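PDB 3EIR: protein-glutamine deamidase Cif, which deamidates a glutamine side chain of host NEDD8 to glutamate, which shuts down cullin-RING ubiquitin ligases and arrests the host cell cycle. Local coordinates for residues 198-203 against 238-243. Sequence-based numbering, arbitrary orientation.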
loop_
_atom_site.group_PDB
_atom_site.type_symbol
_atom_site.label_atom_id
_atom_site.label_comp_id
_atom_site.label_asym_id
_atom_site.label_seq_id
_atom_site.Cartn_x
_atom_site.Cartn_y
_atom_site.Cartn_z
ATOM N N GLU A 198 9.294 3.925 -0.079
ATOM C CA GLU A 198 9.943 5.162 -0.517
ATOM C C GLU A 198 10.588 4.984 -1.877
ATOM O O GLU A 198 10.530 5.870 -2.734
ATOM C CB GLU A 198 11.033 5.597 0.467
ATOM C CG GLU A 198 10.545 6.025 1.834
ATOM C CD GLU A 198 10.332 4.847 2.769
ATOM O OE1 GLU A 198 10.100 3.724 2.271
ATOM O OE2 GLU A 198 10.400 5.049 4.000
ATOM N N ASP A 199 11.222 3.833 -2.061
ATOM C CA ASP A 199 11.975 3.569 -3.277
ATOM C C ASP A 199 11.037 3.290 -4.435
ATOM O O ASP A 199 11.234 3.806 -5.530
ATOM C CB ASP A 199 12.947 2.413 -3.057
ATOM C CG ASP A 199 13.990 2.741 -2.011
ATOM O OD1 ASP A 199 14.301 3.942 -1.847
ATOM O OD2 ASP A 199 14.492 1.811 -1.346
ATOM N N TRP A 200 10.006 2.494 -4.185
ATOM C CA TRP A 200 9.034 2.202 -5.224
ATOM C C TRP A 200 8.443 3.506 -5.702
ATOM O O TRP A 200 8.249 3.730 -6.893
ATOM C CB TRP A 200 7.893 1.319 -4.702
ATOM C CG TRP A 200 6.871 1.093 -5.777
ATOM C CD1 TRP A 200 5.709 1.783 -5.962
ATOM C CD2 TRP A 200 6.966 0.167 -6.871
ATOM N NE1 TRP A 200 5.057 1.319 -7.083
ATOM C CE2 TRP A 200 5.809 0.325 -7.655
ATOM C CE3 TRP A 200 7.911 -0.795 -7.249
ATOM C CZ2 TRP A 200 5.566 -0.449 -8.793
ATOM C CZ3 TRP A 200 7.666 -1.561 -8.381
ATOM C CH2 TRP A 200 6.505 -1.382 -9.138
ATOM N N ILE A 201 8.133 4.362 -4.738
ATOM C CA ILE A 201 7.508 5.629 -5.026
ATOM C C ILE A 201 8.466 6.545 -5.773
ATOM O O ILE A 201 8.093 7.165 -6.767
ATOM C CB ILE A 201 7.060 6.329 -3.742
ATOM C CG1 ILE A 201 5.796 5.670 -3.204
ATOM C CG2 ILE A 201 6.830 7.804 -4.018
ATOM C CD1 ILE A 201 4.714 5.548 -4.235
ATOM N N SER A 202 9.706 6.629 -5.302
ATOM C CA SER A 202 10.664 7.522 -5.939
ATOM C C SER A 202 11.039 7.022 -7.328
ATOM O O SER A 202 11.201 7.807 -8.245
ATOM C CB SER A 202 11.899 7.728 -5.065
ATOM O OG SER A 202 13.037 7.995 -5.863
ATOM N N ARG A 203 11.148 5.712 -7.496
ATOM C CA ARG A 203 11.495 5.157 -8.807
ATOM C C ARG A 203 10.294 5.019 -9.741
ATOM O O ARG A 203 10.390 5.322 -10.922
ATOM C CB ARG A 203 12.193 3.799 -8.657
ATOM C CG ARG A 203 13.599 3.885 -8.098
ATOM C CD ARG A 203 14.607 4.260 -9.183
ATOM N NE ARG A 203 15.049 3.099 -9.958
ATOM C CZ ARG A 203 14.434 2.637 -11.044
ATOM N NH1 ARG A 203 14.915 1.576 -11.675
ATOM N NH2 ARG A 203 13.339 3.230 -11.499
ATOM N N LEU A 238 5.047 -4.834 -10.939
ATOM C CA LEU A 238 5.423 -4.793 -9.521
ATOM C C LEU A 238 6.918 -4.774 -9.153
ATOM O O LEU A 238 7.238 -4.724 -7.966
ATOM C CB LEU A 238 4.748 -5.956 -8.783
ATOM C CG LEU A 238 3.225 -5.909 -8.745
ATOM C CD1 LEU A 238 2.672 -7.189 -8.138
ATOM C CD2 LEU A 238 2.775 -4.690 -7.952
ATOM N N GLN A 239 7.827 -4.822 -10.132
ATOM C CA GLN A 239 9.261 -4.822 -9.812
ATOM C C GLN A 239 9.901 -3.513 -10.287
ATOM O O GLN A 239 9.646 -3.080 -11.399
ATOM C CB GLN A 239 9.953 -6.038 -10.447
ATOM C CG GLN A 239 11.155 -6.574 -9.670
ATOM C CD GLN A 239 12.435 -5.790 -9.905
ATOM O OE1 GLN A 239 13.306 -5.730 -9.032
ATOM N NE2 GLN A 239 12.559 -5.193 -11.087
ATOM N N ILE A 240 10.722 -2.884 -9.444
ATOM C CA ILE A 240 11.153 -1.510 -9.704
ATOM C C ILE A 240 11.845 -1.334 -11.036
ATOM O O ILE A 240 11.616 -0.336 -11.714
ATOM C CB ILE A 240 12.106 -0.931 -8.635
ATOM C CG1 ILE A 240 12.720 -2.031 -7.790
ATOM C CG2 ILE A 240 11.417 0.141 -7.803
ATOM C CD1 ILE A 240 14.077 -1.649 -7.247
ATOM N N ASP A 241 12.708 -2.287 -11.387
ATOM C CA ASP A 241 13.448 -2.227 -12.641
ATOM C C ASP A 241 12.701 -2.958 -13.746
ATOM O O ASP A 241 13.185 -3.043 -14.867
ATOM C CB ASP A 241 14.844 -2.835 -12.475
ATOM C CG ASP A 241 15.555 -2.340 -11.228
ATOM O OD1 ASP A 241 16.056 -1.194 -11.234
ATOM O OD2 ASP A 241 15.621 -3.108 -10.241
ATOM N N LYS A 242 11.520 -3.481 -13.431
ATOM C CA LYS A 242 10.765 -4.288 -14.385
ATOM C C LYS A 242 11.616 -5.463 -14.836
ATOM O O LYS A 242 11.455 -5.981 -15.941
ATOM C CB LYS A 242 10.343 -3.461 -15.596
ATOM C CG LYS A 242 9.325 -2.369 -15.293
ATOM C CD LYS A 242 9.239 -1.385 -16.457
ATOM C CE LYS A 242 8.175 -0.317 -16.225
ATOM N NZ LYS A 242 6.790 -0.873 -16.269
ATOM N N ASP A 243 12.533 -5.869 -13.969
ATOM C CA ASP A 243 13.456 -6.952 -14.268
ATOM C C ASP A 243 12.834 -8.312 -13.975
ATOM O O ASP A 243 12.640 -8.670 -12.813
ATOM C CB ASP A 243 14.725 -6.779 -13.438
ATOM C CG ASP A 243 15.819 -7.733 -13.849
ATOM O OD1 ASP A 243 15.601 -8.506 -14.804
ATOM O OD2 ASP A 243 16.891 -7.711 -13.212
#
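Trp200 drives the far end of its indole against the backbone of Leu238, Gln239 and Ile240, where helix 227-238 of this papain-like fold gives way to a type I beta turn running from Gln239 to Lys242. This is the tight part of the contact. Trp200 CZ3 comes within 3.2 Å of Leu238 O and 3.5 Å of Ile240 N, and the peptide between Gln239 and Ile240 meets the ring at its edge, near its plane. With CG anti to the backbone N (chi1 177°), the indole leaves helix 197-204 and reaches across to the turn. At the other end of the ring NE1 donates to Ile182 O, so the indole is gripped from both ends, by a hydrogen bond and by packing. The active site, inferred to comprise Cys109, His164 and Gln184, lies next door: the side chains of Trp200 and Gln184 touch, and Leu238 O accepts a hydrogen bond from Gln184 NE2. The contact thus probably helps to position Gln184. Ile240 bridges to the looser side, its CG2 methyl lying 3.7 Å from Trp200 CE3 and 3.8 Å from Arg203 CB. Beyond that methyl the contact runs out to the surface, where Arg203 and Asp241 are exposed and a single salt bridge joins them. The Arg203 chain bends at chi2 and chi3, which brings its guanidinium over to the turn. Asp241 OD1 sits at the edge of that group, near its plane, but the guanidinium and carboxylate planes are 63° apart, so the two do not pair flat. The hydrogen bond within the bridge is weak: Arg203 NH1 stands 3.0 Å from Asp241 OD1, with an N-H...O angle of just 125°.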